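Local coordinates for protein decapping nuclease RAI1 (Scheffersomyces stipitis, PDB 5BTO) that hydrolyses the NAD cap from the 5' end of RNAs, releasing the whole NAD moiety, and binds RAT1 to stabilise it and stimulate its exoribonuclease activity, at residues A[28-33]-A[91-96]; A[46-51]-A[252-257]; A[126-131]-A[367-372]; A[278-283]-A[311-316]. All blocks are in the same frame, centred on the assembly; numbering follows the deposited sequence.

Contact 1: A[28-33]-A[91-96]; sequences EIFAFA and LTALTK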
loop_
_atom_site.group_PDB
_atom_site.type_symbol
_atom_site.label_atom_id
_atom_site.label_comp_id
_atom_site.label_asym_id
_atom_site.label_seq_id
_atom_site.Cartn_x
_atom_site.Cartn_y
_atom_site.Cartn_z
ATOM N N GLU A 28 -28.138 14.993 7.632
ATOM C CA GLU A 28 -27.856 15.922 8.720
ATOM C C GLU A 28 -28.601 15.494 9.978
ATOM O O GLU A 28 -29.803 15.156 9.921
ATOM C CB GLU A 28 -28.282 17.353 8.368
ATOM C CG GLU A 28 -27.966 18.355 9.482
ATOM C CD GLU A 28 -28.336 19.786 9.123
ATOM O OE1 GLU A 28 -27.634 20.414 8.289
ATOM O OE2 GLU A 28 -29.322 20.285 9.690
ATOM N N ILE A 29 -27.916 15.538 11.115
ATOM C CA ILE A 29 -28.592 15.258 12.388
ATOM C C ILE A 29 -28.649 16.465 13.328
ATOM O O ILE A 29 -29.541 16.553 14.167
ATOM C CB ILE A 29 -28.020 14.014 13.119
ATOM C CG1 ILE A 29 -26.497 14.086 13.217
ATOM C CG2 ILE A 29 -28.453 12.746 12.411
ATOM C CD1 ILE A 29 -25.918 13.163 14.307
ATOM N N PHE A 30 -27.702 17.390 13.190
ATOM C CA PHE A 30 -27.766 18.658 13.924
ATOM C C PHE A 30 -26.866 19.701 13.278
ATOM O O PHE A 30 -26.095 19.382 12.381
ATOM C CB PHE A 30 -27.450 18.488 15.431
ATOM C CG PHE A 30 -26.072 17.931 15.739
ATOM C CD1 PHE A 30 -25.869 16.559 15.842
ATOM C CD2 PHE A 30 -24.998 18.778 15.996
ATOM C CE1 PHE A 30 -24.610 16.038 16.156
ATOM C CE2 PHE A 30 -23.722 18.256 16.312
ATOM C CZ PHE A 30 -23.546 16.893 16.399
ATOM N N ALA A 31 -26.971 20.944 13.729
ATOM C CA ALA A 31 -26.108 21.997 13.223
ATOM C C ALA A 31 -25.690 22.894 14.366
ATOM O O ALA A 31 -26.294 22.870 15.433
ATOM C CB ALA A 31 -26.831 22.806 12.126
ATOM N N PHE A 32 -24.624 23.657 14.157
ATOM C CA PHE A 32 -24.285 24.743 15.065
ATOM C C PHE A 32 -23.650 25.875 14.273
ATOM O O PHE A 32 -23.411 25.728 13.074
ATOM C CB PHE A 32 -23.423 24.266 16.255
ATOM C CG PHE A 32 -22.046 23.746 15.886
ATOM C CD1 PHE A 32 -21.872 22.441 15.450
ATOM C CD2 PHE A 32 -20.924 24.552 16.037
ATOM C CE1 PHE A 32 -20.598 21.955 15.144
ATOM C CE2 PHE A 32 -19.646 24.074 15.737
ATOM C CZ PHE A 32 -19.484 22.776 15.292
ATOM N N ALA A 33 -23.422 27.015 14.911
ATOM C CA ALA A 33 -22.871 28.148 14.182
ATOM C C ALA A 33 -21.893 28.952 15.022
ATOM O O ALA A 33 -21.873 28.848 16.244
ATOM C CB ALA A 33 -24.008 29.054 13.658
ATOM N N LEU A 91 -18.064 18.739 20.169
ATOM C CA LEU A 91 -18.528 17.905 21.277
ATOM C C LEU A 91 -19.642 18.570 22.071
ATOM O O LEU A 91 -20.535 17.893 22.576
ATOM C CB LEU A 91 -17.379 17.538 22.212
ATOM C CG LEU A 91 -16.342 16.666 21.521
ATOM C CD1 LEU A 91 -15.245 16.294 22.502
ATOM C CD2 LEU A 91 -16.997 15.424 20.932
ATOM N N THR A 92 -19.587 19.889 22.195
ATOM C CA THR A 92 -20.669 20.607 22.867
ATOM C C THR A 92 -21.984 20.400 22.108
ATOM O O THR A 92 -23.017 20.087 22.699
ATOM C CB THR A 92 -20.359 22.110 23.009
ATOM O OG1 THR A 92 -19.162 22.278 23.784
ATOM C CG2 THR A 92 -21.519 22.843 23.702
ATOM N N ALA A 93 -21.934 20.539 20.788
ATOM C CA ALA A 93 -23.128 20.356 19.971
ATOM C C ALA A 93 -23.598 18.900 19.994
ATOM O O ALA A 93 -24.791 18.631 20.029
ATOM C CB ALA A 93 -22.862 20.810 18.536
ATOM N N LEU A 94 -22.652 17.960 19.970
ATOM C CA LEU A 94 -22.992 16.538 19.967
ATOM C C LEU A 94 -23.660 16.124 21.276
ATOM O O LEU A 94 -24.615 15.342 21.287
ATOM C CB LEU A 94 -21.734 15.684 19.735
ATOM C CG LEU A 94 -21.928 14.171 19.798
ATOM C CD1 LEU A 94 -22.917 13.668 18.756
ATOM C CD2 LEU A 94 -20.567 13.482 19.633
ATOM N N THR A 95 -23.156 16.656 22.378
ATOM C CA THR A 95 -23.731 16.361 23.687
ATOM C C THR A 95 -25.198 16.789 23.714
ATOM O O THR A 95 -26.066 16.049 24.174
ATOM C CB THR A 95 -22.947 17.060 24.804
ATOM O OG1 THR A 95 -21.607 16.538 24.841
ATOM C CG2 THR A 95 -23.607 16.812 26.159
ATOM N N LYS A 96 -25.456 17.984 23.211
ATOM C CA LYS A 96 -26.820 18.513 23.188
ATOM C C LYS A 96 -27.715 17.618 22.345
ATOM O O LYS A 96 -28.844 17.303 22.723
ATOM C CB LYS A 96 -26.796 19.938 22.656
ATOM C CG LYS A 96 -28.156 20.644 22.633
ATOM C CD LYS A 96 -27.975 22.054 22.106
ATOM C CE LYS A 96 -29.298 22.824 22.074
ATOM N NZ LYS A 96 -29.915 22.915 23.435
#
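F30 and F32, two residues apart on strand 28-33, both point CB toward helix 91-96, and their rings touch the methyl group of A93. The side chains meet through carbon alone: F30 CE2 lies 3.5 Å from A93 CB, and F32 CD1 touches the same methyl carbon at 3.6 Å. The small methyl of alanine lets helix and strand come close, with both rings reaching it. F30 extends further, with CZ 3.6 Å from L94 CA and its rim atom CE1 3.9 Å from L94 CD1. In both phenylalanines CG sits between the backbone N and the carbonyl carbon (chi1 60° in F30), and from there each ring reaches A93 CB.

The strand belongs to the large mixed sheet of this PD-(D/E)XK nuclease, and the helix packs against it at an axis separation of 8.9 Å. I29 and F30 together oppose V220 of the neighbouring strand as a classic beta bulge. F32 also lies close to Y114 of the substrate site.

One polar atom enters the aromatic contact: A93 O stands over a face of the F30 ring, offset toward its rim. Were F30 replaced by a serine, L94 and Y97 would probably lose the ring they pack on, and a gap would open beside A93.

No hydrogen bond passes between the two segments. Within the helix T95 OG1 donates to L91 O at 2.8 Å, while T95 N reaches that same oxygen from the opposite face of the carbonyl plane, so a threonine here satisfies its hydroxyl without leaving its own helix.

Contact 2: A[46-51]-A[252-257]; sequences IVKDEN and SHYMEL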
loop_
_atom_site.group_PDB
_atom_site.type_symbol
_atom_site.label_atom_id
_atom_site.label_comp_id
_atom_site.label_asym_id
_atom_site.label_seq_id
_atom_site.Cartn_x
_atom_site.Cartn_y
_atom_site.Cartn_z
ATOM N N ILE A 46 -32.690 28.624 16.606
ATOM C CA ILE A 46 -31.920 29.847 16.410
ATOM C C ILE A 46 -30.880 29.712 15.292
ATOM O O ILE A 46 -30.731 30.612 14.463
ATOM C CB ILE A 46 -31.230 30.297 17.716
ATOM C CG1 ILE A 46 -32.279 30.637 18.781
ATOM C CG2 ILE A 46 -30.330 31.498 17.460
ATOM C CD1 ILE A 46 -31.688 31.144 20.080
ATOM N N VAL A 47 -30.158 28.594 15.268
ATOM C CA VAL A 47 -29.176 28.375 14.219
ATOM C C VAL A 47 -29.832 28.420 12.844
ATOM O O VAL A 47 -29.337 29.080 11.930
ATOM C CB VAL A 47 -28.426 27.037 14.398
ATOM C CG1 VAL A 47 -27.628 26.706 13.153
ATOM C CG2 VAL A 47 -27.507 27.113 15.608
ATOM N N LYS A 48 -30.947 27.715 12.704
ATOM C CA LYS A 48 -31.653 27.638 11.430
ATOM C C LYS A 48 -32.314 28.963 11.037
ATOM O O LYS A 48 -32.342 29.314 9.860
ATOM C CB LYS A 48 -32.696 26.518 11.470
ATOM C CG LYS A 48 -32.105 25.129 11.660
ATOM C CD LYS A 48 -31.599 24.561 10.356
ATOM C CE LYS A 48 -30.789 23.285 10.578
ATOM N NZ LYS A 48 -30.559 22.580 9.297
ATOM N N ASP A 49 -32.829 29.696 12.022
ATOM C CA ASP A 49 -33.562 30.938 11.748
ATOM C C ASP A 49 -32.668 32.160 11.540
ATOM O O ASP A 49 -33.073 33.124 10.877
ATOM C CB ASP A 49 -34.550 31.250 12.877
ATOM C CG ASP A 49 -35.746 30.323 12.889
ATOM O OD1 ASP A 49 -35.890 29.514 11.948
ATOM O OD2 ASP A 49 -36.556 30.419 13.842
ATOM N N GLU A 50 -31.469 32.137 12.109
ATOM C CA GLU A 50 -30.667 33.354 12.198
ATOM C C GLU A 50 -29.261 33.235 11.634
ATOM O O GLU A 50 -28.592 34.247 11.415
ATOM C CB GLU A 50 -30.570 33.821 13.651
ATOM C CG GLU A 50 -31.905 34.152 14.299
ATOM C CD GLU A 50 -31.738 34.708 15.701
ATOM O OE1 GLU A 50 -30.576 34.847 16.150
ATOM O OE2 GLU A 50 -32.763 35.004 16.355
ATOM N N ASN A 51 -28.801 32.009 11.414
ATOM C CA ASN A 51 -27.401 31.808 11.054
ATOM C C ASN A 51 -27.173 31.113 9.713
ATOM O O ASN A 51 -26.084 30.589 9.464
ATOM C CB ASN A 51 -26.669 31.056 12.175
ATOM C CG ASN A 51 -26.629 31.844 13.473
ATOM O OD1 ASN A 51 -27.525 31.733 14.317
ATOM N ND2 ASN A 51 -25.600 32.666 13.629
ATOM N N SER A 252 -29.835 18.199 0.784
ATOM C CA SER A 252 -30.093 18.388 -0.635
ATOM C C SER A 252 -30.438 19.830 -0.956
ATOM O O SER A 252 -30.502 20.195 -2.122
ATOM C CB SER A 252 -31.210 17.461 -1.116
ATOM O OG SER A 252 -32.476 17.870 -0.621
ATOM N N HIS A 253 -30.648 20.644 0.080
ATOM C CA HIS A 253 -31.006 22.058 -0.095
ATOM C C HIS A 253 -29.834 23.021 0.097
ATOM O O HIS A 253 -29.985 24.244 -0.026
ATOM C CB HIS A 253 -32.160 22.418 0.840
ATOM C CG HIS A 253 -33.402 21.638 0.567
ATOM N ND1 HIS A 253 -34.341 22.046 -0.359
ATOM C CD2 HIS A 253 -33.861 20.474 1.083
ATOM C CE1 HIS A 253 -35.328 21.167 -0.396
ATOM N NE2 HIS A 253 -35.065 20.208 0.474
ATOM N N TYR A 254 -28.660 22.466 0.378
ATOM C CA TYR A 254 -27.458 23.265 0.607
ATOM C C TYR A 254 -26.645 23.434 -0.676
ATOM O O TYR A 254 -26.778 22.656 -1.614
ATOM C CB TYR A 254 -26.555 22.589 1.641
ATOM C CG TYR A 254 -27.085 22.558 3.053
ATOM C CD1 TYR A 254 -27.970 23.524 3.518
ATOM C CD2 TYR A 254 -26.668 21.571 3.938
ATOM C CE1 TYR A 254 -28.435 23.487 4.828
ATOM C CE2 TYR A 254 -27.126 21.530 5.245
ATOM C CZ TYR A 254 -28.008 22.492 5.685
ATOM O OH TYR A 254 -28.460 22.456 6.979
ATOM N N MET A 255 -25.799 24.453 -0.705
ATOM C CA MET A 255 -24.960 24.706 -1.877
ATOM C C MET A 255 -23.630 25.295 -1.421
ATOM O O MET A 255 -23.566 26.018 -0.426
ATOM C CB MET A 255 -25.685 25.650 -2.863
ATOM C CG MET A 255 -25.015 25.766 -4.240
ATOM S SD MET A 255 -26.102 26.469 -5.516
ATOM C CE MET A 255 -26.493 28.017 -4.715
ATOM N N GLU A 256 -22.561 24.954 -2.135
ATOM C CA GLU A 256 -21.245 25.512 -1.885
ATOM C C GLU A 256 -20.992 26.691 -2.823
ATOM O O GLU A 256 -21.465 26.689 -3.958
ATOM C CB GLU A 256 -20.197 24.427 -2.136
ATOM C CG GLU A 256 -18.776 24.826 -1.824
ATOM C CD GLU A 256 -18.429 24.611 -0.367
ATOM O OE1 GLU A 256 -19.239 23.984 0.346
ATOM O OE2 GLU A 256 -17.349 25.064 0.062
ATOM N N LEU A 257 -20.248 27.686 -2.353
ATOM C CA LEU A 257 -19.888 28.854 -3.172
ATOM C C LEU A 257 -18.370 29.026 -3.206
ATOM O O LEU A 257 -17.738 29.143 -2.163
ATOM C CB LEU A 257 -20.512 30.119 -2.588
ATOM C CG LEU A 257 -22.032 30.093 -2.457
ATOM C CD1 LEU A 257 -22.541 31.343 -1.760
ATOM C CD2 LEU A 257 -22.662 29.937 -3.831
#
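K48 and Y254 meet end to end across a gap that their backbones do not bridge, the nearest CA atoms being 12.4 Å apart. The two side chains run at about a right angle to one another. The lysine has its bend at chi2 (-82°) and is extended beyond it, which carries its ammonium group to the rim of the tyrosine ring, near the ring plane. There K48 NZ donates a weak hydrogen bond to Y254 OH at 3.1 Å. Long residues with polar ends suit both places: a flexible lysine can cross from helix 44-50, and a rigid tyrosine can reach out from strand 254-261 with its ring buried.

That strand continues into the catalytic core of the PD-(D/E)XK fold, where E256 and L257 bind the divalent metal; Y254 stands just ahead of them.

The stronger partner of both groups is E28, whose carboxylate forms a salt bridge to K48 through OE2 and a hydrogen bond to Y254 OH through OE1. Y217 OH also bonds to both. The weak lysine-tyrosine bond therefore closes a network centred on a carboxylate, which would be expected to keep the lysine protonated and to help offset its charge beside the largely buried phenol.

Contact 3: A[126-131]-A[367-372]; sequences YNLNDP and STRTFT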
loop_
_atom_site.group_PDB
_atom_site.type_symbol
_atom_site.label_atom_id
_atom_site.label_comp_id
_atom_site.label_asym_id
_atom_site.label_seq_id
_atom_site.Cartn_x
_atom_site.Cartn_y
_atom_site.Cartn_z
ATOM N N TYR A 126 -3.518 12.930 -5.091
ATOM C CA TYR A 126 -3.265 13.918 -6.145
ATOM C C TYR A 126 -2.717 15.216 -5.561
ATOM O O TYR A 126 -2.635 16.246 -6.240
ATOM C CB TYR A 126 -4.523 14.131 -7.003
ATOM C CG TYR A 126 -4.974 12.808 -7.580
ATOM C CD1 TYR A 126 -4.155 12.101 -8.467
ATOM C CD2 TYR A 126 -6.172 12.219 -7.189
ATOM C CE1 TYR A 126 -4.540 10.869 -8.972
ATOM C CE2 TYR A 126 -6.560 10.987 -7.697
ATOM C CZ TYR A 126 -5.738 10.319 -8.584
ATOM O OH TYR A 126 -6.118 9.093 -9.086
ATOM N N ASN A 127 -2.297 15.130 -4.304
ATOM C CA ASN A 127 -1.717 16.256 -3.586
ATOM C C ASN A 127 -0.548 15.798 -2.725
ATOM O O ASN A 127 -0.524 16.018 -1.511
ATOM C CB ASN A 127 -2.788 16.936 -2.736
ATOM C CG ASN A 127 -3.783 17.692 -3.585
ATOM O OD1 ASN A 127 -3.493 18.795 -4.040
ATOM N ND2 ASN A 127 -4.933 17.083 -3.852
ATOM N N LEU A 128 0.429 15.169 -3.366
ATOM C CA LEU A 128 1.475 14.464 -2.624
ATOM C C LEU A 128 2.502 15.381 -1.962
ATOM O O LEU A 128 3.385 14.913 -1.246
ATOM C CB LEU A 128 2.173 13.427 -3.511
ATOM C CG LEU A 128 1.270 12.294 -4.010
ATOM C CD1 LEU A 128 1.929 11.523 -5.145
ATOM C CD2 LEU A 128 0.897 11.367 -2.865
ATOM N N ASN A 129 2.395 16.683 -2.196
ATOM C CA ASN A 129 3.304 17.628 -1.560
ATOM C C ASN A 129 2.726 18.243 -0.291
ATOM O O ASN A 129 3.413 18.999 0.392
ATOM C CB ASN A 129 3.700 18.734 -2.537
ATOM C CG ASN A 129 4.424 18.196 -3.748
ATOM O OD1 ASN A 129 5.289 17.323 -3.634
ATOM N ND2 ASN A 129 4.063 18.698 -4.923
ATOM N N ASP A 130 1.470 17.920 0.017
ATOM C CA ASP A 130 0.792 18.499 1.176
ATOM C C ASP A 130 0.863 17.556 2.371
ATOM O O ASP A 130 0.410 16.415 2.287
ATOM C CB ASP A 130 -0.683 18.799 0.866
ATOM C CG ASP A 130 -0.862 19.849 -0.221
ATOM O OD1 ASP A 130 0.084 20.626 -0.486
ATOM O OD2 ASP A 130 -1.970 19.908 -0.804
ATOM N N PRO A 131 1.435 18.025 3.486
ATOM C CA PRO A 131 1.487 17.194 4.694
ATOM C C PRO A 131 0.115 17.007 5.329
ATOM O O PRO A 131 -0.775 17.845 5.162
ATOM C CB PRO A 131 2.383 18.001 5.638
ATOM C CG PRO A 131 2.241 19.422 5.167
ATOM C CD PRO A 131 2.102 19.325 3.673
ATOM N N SER A 367 8.020 14.492 2.200
ATOM C CA SER A 367 9.429 14.338 1.848
ATOM C C SER A 367 9.779 12.875 1.599
ATOM O O SER A 367 10.593 12.566 0.730
ATOM C CB SER A 367 10.346 14.958 2.909
ATOM O OG SER A 367 10.345 14.209 4.115
ATOM N N THR A 368 9.154 11.978 2.358
ATOM C CA THR A 368 9.410 10.546 2.220
ATOM C C THR A 368 8.254 9.819 1.545
ATOM O O THR A 368 8.364 8.641 1.187
ATOM C CB THR A 368 9.667 9.892 3.585
ATOM O OG1 THR A 368 8.514 10.052 4.419
ATOM C CG2 THR A 368 10.863 10.536 4.258
ATOM N N ARG A 369 7.152 10.541 1.367
ATOM C CA ARG A 369 5.912 9.983 0.844
ATOM C C ARG A 369 5.494 8.722 1.588
ATOM O O ARG A 369 5.211 7.686 0.988
ATOM C CB ARG A 369 5.998 9.752 -0.664
ATOM C CG ARG A 369 5.948 11.051 -1.446
ATOM C CD ARG A 369 5.807 10.817 -2.935
ATOM N NE ARG A 369 5.779 12.074 -3.677
ATOM C CZ ARG A 369 5.547 12.154 -4.981
ATOM N NH1 ARG A 369 5.317 11.048 -5.675
ATOM N NH2 ARG A 369 5.540 13.334 -5.588
ATOM N N THR A 370 5.453 8.827 2.911
ATOM C CA THR A 370 5.028 7.711 3.736
ATOM C C THR A 370 3.799 8.115 4.536
ATOM O O THR A 370 3.689 9.250 4.992
ATOM C CB THR A 370 6.149 7.221 4.678
ATOM O OG1 THR A 370 6.448 8.230 5.648
ATOM C CG2 THR A 370 7.407 6.907 3.880
ATOM N N PHE A 371 2.881 7.170 4.693
ATOM C CA PHE A 371 1.668 7.369 5.473
ATOM C C PHE A 371 1.769 6.453 6.683
ATOM O O PHE A 371 1.854 5.233 6.533
ATOM C CB PHE A 371 0.456 6.995 4.627
ATOM C CG PHE A 371 -0.860 7.454 5.205
ATOM C CD1 PHE A 371 -1.511 6.688 6.159
ATOM C CD2 PHE A 371 -1.444 8.637 4.785
ATOM C CE1 PHE A 371 -2.732 7.093 6.689
ATOM C CE2 PHE A 371 -2.651 9.051 5.316
ATOM C CZ PHE A 371 -3.305 8.280 6.270
ATOM N N THR A 372 1.772 7.033 7.879
ATOM C CA THR A 372 2.053 6.248 9.073
ATOM C C THR A 372 1.049 6.474 10.190
ATOM O O THR A 372 0.370 7.510 10.248
ATOM C CB THR A 372 3.452 6.551 9.637
ATOM O OG1 THR A 372 3.551 7.944 9.962
ATOM C CG2 THR A 372 4.544 6.172 8.630
HETATM O O HOH W 1 5.941 14.248 -2.091
#
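L128 lies against the guanidinium group of R369, joining a type I beta turn (N127 to D130) to the G1 bulge of a beta-hairpin. In the hairpin formed by strands 359-365 and 370-375, R369 and T370 both face D365. R369 has a left-handed backbone (phi 51°), a conformation found at the first position of such a bulge and one that a residue with a side chain can adopt at some cost. The opposing turn is closed by D130 N, which donates to N127 O at 3.2 Å.

The arginine chain is extended from CG to NE, and this length takes its flat end across the gap to the turn, where the two side chains cross at about a right angle. L128 holds CG anti to its carbonyl carbon (chi1 -63°), and from there CD1 sits over one face of the guanidinium, offset toward the rim and 3.5 Å from R369 NH1, while L128 CB approaches R369 CZ at 3.9 Å. A leucine fits because its methyl can lie on the flat cation and leave the edges available for polar partners. L128 also touches F364, on the hairpin's other strand.

N129 turns its amide back toward the arginine: its OD1 lies at the guanidinium edge, near the plane, but at 4.4 Å from R369 NH2 it is too distant for a direct bond. The polar link runs instead through a water in the guanidinium plane, which accepts from R369 NE at 2.7 Å and donates to L128 O at 2.8 Å.

Contact 4: A[278-283]-A[311-316]; sequences KTWAQC and EEIPLL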
loop_
_atom_site.group_PDB
_atom_site.type_symbol
_atom_site.label_atom_id
_atom_site.label_comp_id
_atom_site.label_asym_id
_atom_site.label_seq_id
_atom_site.Cartn_x
_atom_site.Cartn_y
_atom_site.Cartn_z
ATOM N N LYS A 278 -10.814 19.293 -5.255
ATOM C CA LYS A 278 -10.982 19.493 -3.812
ATOM C C LYS A 278 -12.428 19.853 -3.455
ATOM O O LYS A 278 -12.965 19.383 -2.461
ATOM C CB LYS A 278 -10.004 20.531 -3.264
ATOM C CG LYS A 278 -8.576 19.985 -3.098
ATOM C CD LYS A 278 -7.664 20.985 -2.390
ATOM C CE LYS A 278 -6.215 20.490 -2.315
ATOM N NZ LYS A 278 -5.427 20.804 -3.556
ATOM N N THR A 279 -13.053 20.696 -4.272
ATOM C CA THR A 279 -14.449 21.035 -4.047
ATOM C C THR A 279 -15.349 19.803 -4.178
ATOM O O THR A 279 -16.257 19.600 -3.368
ATOM C CB THR A 279 -14.919 22.143 -5.005
ATOM O OG1 THR A 279 -14.197 23.344 -4.716
ATOM C CG2 THR A 279 -16.445 22.406 -4.850
ATOM N N TRP A 280 -15.115 18.985 -5.197
ATOM C CA TRP A 280 -15.866 17.740 -5.326
ATOM C C TRP A 280 -15.707 16.899 -4.046
ATOM O O TRP A 280 -16.681 16.366 -3.495
ATOM C CB TRP A 280 -15.408 16.921 -6.551
ATOM C CG TRP A 280 -15.994 15.550 -6.489
ATOM C CD1 TRP A 280 -17.271 15.185 -6.822
ATOM C CD2 TRP A 280 -15.362 14.369 -5.966
ATOM N NE1 TRP A 280 -17.463 13.847 -6.561
ATOM C CE2 TRP A 280 -16.308 13.326 -6.037
ATOM C CE3 TRP A 280 -14.085 14.097 -5.464
ATOM C CZ2 TRP A 280 -16.012 12.027 -5.627
ATOM C CZ3 TRP A 280 -13.796 12.806 -5.048
ATOM C CH2 TRP A 280 -14.753 11.788 -5.139
ATOM N N ALA A 281 -14.473 16.770 -3.582
ATOM C CA ALA A 281 -14.220 15.937 -2.405
ATOM C C ALA A 281 -15.008 16.441 -1.200
ATOM O O ALA A 281 -15.649 15.652 -0.504
ATOM C CB ALA A 281 -12.720 15.871 -2.083
ATOM N N GLN A 282 -14.959 17.750 -0.961
ATOM C CA GLN A 282 -15.661 18.369 0.167
ATOM C C GLN A 282 -17.160 18.146 0.085
ATOM O O GLN A 282 -17.813 17.782 1.070
ATOM C CB GLN A 282 -15.422 19.878 0.177
ATOM C CG GLN A 282 -14.021 20.293 0.529
ATOM C CD GLN A 282 -13.852 21.795 0.467
ATOM O OE1 GLN A 282 -14.837 22.544 0.491
ATOM N NE2 GLN A 282 -12.606 22.247 0.382
ATOM N N CYS A 283 -17.706 18.368 -1.100
ATOM C CA CYS A 283 -19.148 18.278 -1.296
ATOM C C CYS A 283 -19.635 16.841 -1.280
ATOM O O CYS A 283 -20.684 16.543 -0.703
ATOM C CB CYS A 283 -19.551 18.977 -2.592
ATOM S SG CYS A 283 -19.356 20.767 -2.460
ATOM N N GLU A 311 -22.330 15.600 -8.659
ATOM C CA GLU A 311 -22.172 14.286 -9.273
ATOM C C GLU A 311 -21.641 14.328 -10.707
ATOM O O GLU A 311 -21.236 13.297 -11.236
ATOM C CB GLU A 311 -23.482 13.502 -9.215
ATOM C CG GLU A 311 -24.634 14.161 -9.950
ATOM C CD GLU A 311 -25.918 13.351 -9.864
ATOM O OE1 GLU A 311 -25.871 12.202 -9.370
ATOM O OE2 GLU A 311 -26.974 13.862 -10.290
ATOM N N GLU A 312 -21.670 15.503 -11.345
ATOM C CA GLU A 312 -21.160 15.609 -12.713
ATOM C C GLU A 312 -19.672 15.971 -12.750
ATOM O O GLU A 312 -19.044 15.905 -13.806
ATOM C CB GLU A 312 -21.981 16.598 -13.557
ATOM C CG GLU A 312 -21.659 18.071 -13.325
ATOM C CD GLU A 312 -22.624 19.008 -14.056
ATOM O OE1 GLU A 312 -22.992 18.705 -15.217
ATOM O OE2 GLU A 312 -23.018 20.044 -13.470
ATOM N N ILE A 313 -19.099 16.319 -11.600
ATOM C CA ILE A 313 -17.711 16.774 -11.593
ATOM C C ILE A 313 -16.692 15.679 -11.965
ATOM O O ILE A 313 -15.758 15.937 -12.722
ATOM C CB ILE A 313 -17.316 17.464 -10.260
ATOM C CG1 ILE A 313 -18.107 18.773 -10.093
ATOM C CG2 ILE A 313 -15.812 17.748 -10.237
ATOM C CD1 ILE A 313 -17.930 19.445 -8.733
ATOM N N PRO A 314 -16.866 14.456 -11.440
ATOM C CA PRO A 314 -15.855 13.437 -11.778
ATOM C C PRO A 314 -15.700 13.227 -13.286
ATOM O O PRO A 314 -14.575 13.048 -13.758
ATOM C CB PRO A 314 -16.388 12.175 -11.087
ATOM C CG PRO A 314 -17.110 12.721 -9.885
ATOM C CD PRO A 314 -17.806 13.977 -10.406
ATOM N N LEU A 315 -16.801 13.275 -14.034
ATOM C CA LEU A 315 -16.727 13.075 -15.476
ATOM C C LEU A 315 -16.116 14.292 -16.186
ATOM O O LEU A 315 -15.365 14.145 -17.158
ATOM C CB LEU A 315 -18.103 12.735 -16.051
ATOM C CG LEU A 315 -18.143 12.432 -17.546
ATOM C CD1 LEU A 315 -17.243 11.252 -17.912
ATOM C CD2 LEU A 315 -19.579 12.180 -17.976
ATOM N N LEU A 316 -16.421 15.493 -15.702
ATOM C CA LEU A 316 -15.747 16.684 -16.233
ATOM C C LEU A 316 -14.230 16.559 -16.108
ATOM O O LEU A 316 -13.484 16.863 -17.042
ATOM C CB LEU A 316 -16.209 17.950 -15.522
ATOM C CG LEU A 316 -17.579 18.499 -15.897
ATOM C CD1 LEU A 316 -17.874 19.732 -15.065
ATOM C CD2 LEU A 316 -17.605 18.831 -17.394
#
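The indole of W280 takes P314 over one face, with P314 CG 3.5 Å from W280 NE1 and P314 CD 3.8 Å from W280 CD1. The two side chains cross at about a right angle, and the proline methylenes rest above the five-membered part of the indole in a contact of the CH-pi kind. Tryptophan offers a broad, electron-rich face, and proline offers a rigid edge of C-H groups. Proline also suits a place near the beginning of this helical segment, where the lack of a backbone N-H probably costs little.

The second group of contacts is aliphatic. I313 CG2 packs on W280 CB at 3.8 Å, and I313 CB comes within 4.1 Å of W280 CD1, so this branched residue touches both the CB and the CD1 side of the tryptophan. A first torsion of 169° in W280 sets the indole beside P314.

Helix 266-286, which carries W280, is the connection of a beta-alpha-beta crossover: it leaves strand 254-261 and returns to the parallel strand 290-296. Elsewhere on the helix Q282, a substrate-binding residue, bonds through OE1 to K258, and T279 OG1 pairs with Y293 OH. Reducing W280 to a valine is likely to leave P314 without the face it rests on and to deprive F284 of its neighbouring ring.

No hydrogen bond joins the two segments. Within the long helix Q282 N donates to K278 O and C283 N to T279 O, both at 3.0 Å; across the gap L316 N reaches E312 O at 3.3 Å.

In the fold
From the N terminus, strand 27-34 opens contact 1, which closes a loop of 57 residues when helix 87-101 packs on it. Before that closure helix 44-50 has opened contact 2, so the two cross; it closes at strand 254-261, joining the periphery of the large sheet to the smaller sheet of the metal site. The turn at 126-131 opens contact 3 within that span, crossing contact 2, and closes at the hairpin of strands 359-365 and 370-375. Contact 4 is nested inside contact 3 and ties the crossover helix to helix 313-318. It touches contact 2 through E256 and contact 3 through K278, whereas contacts 1 and 3 lie on opposite sides of the chain's centre.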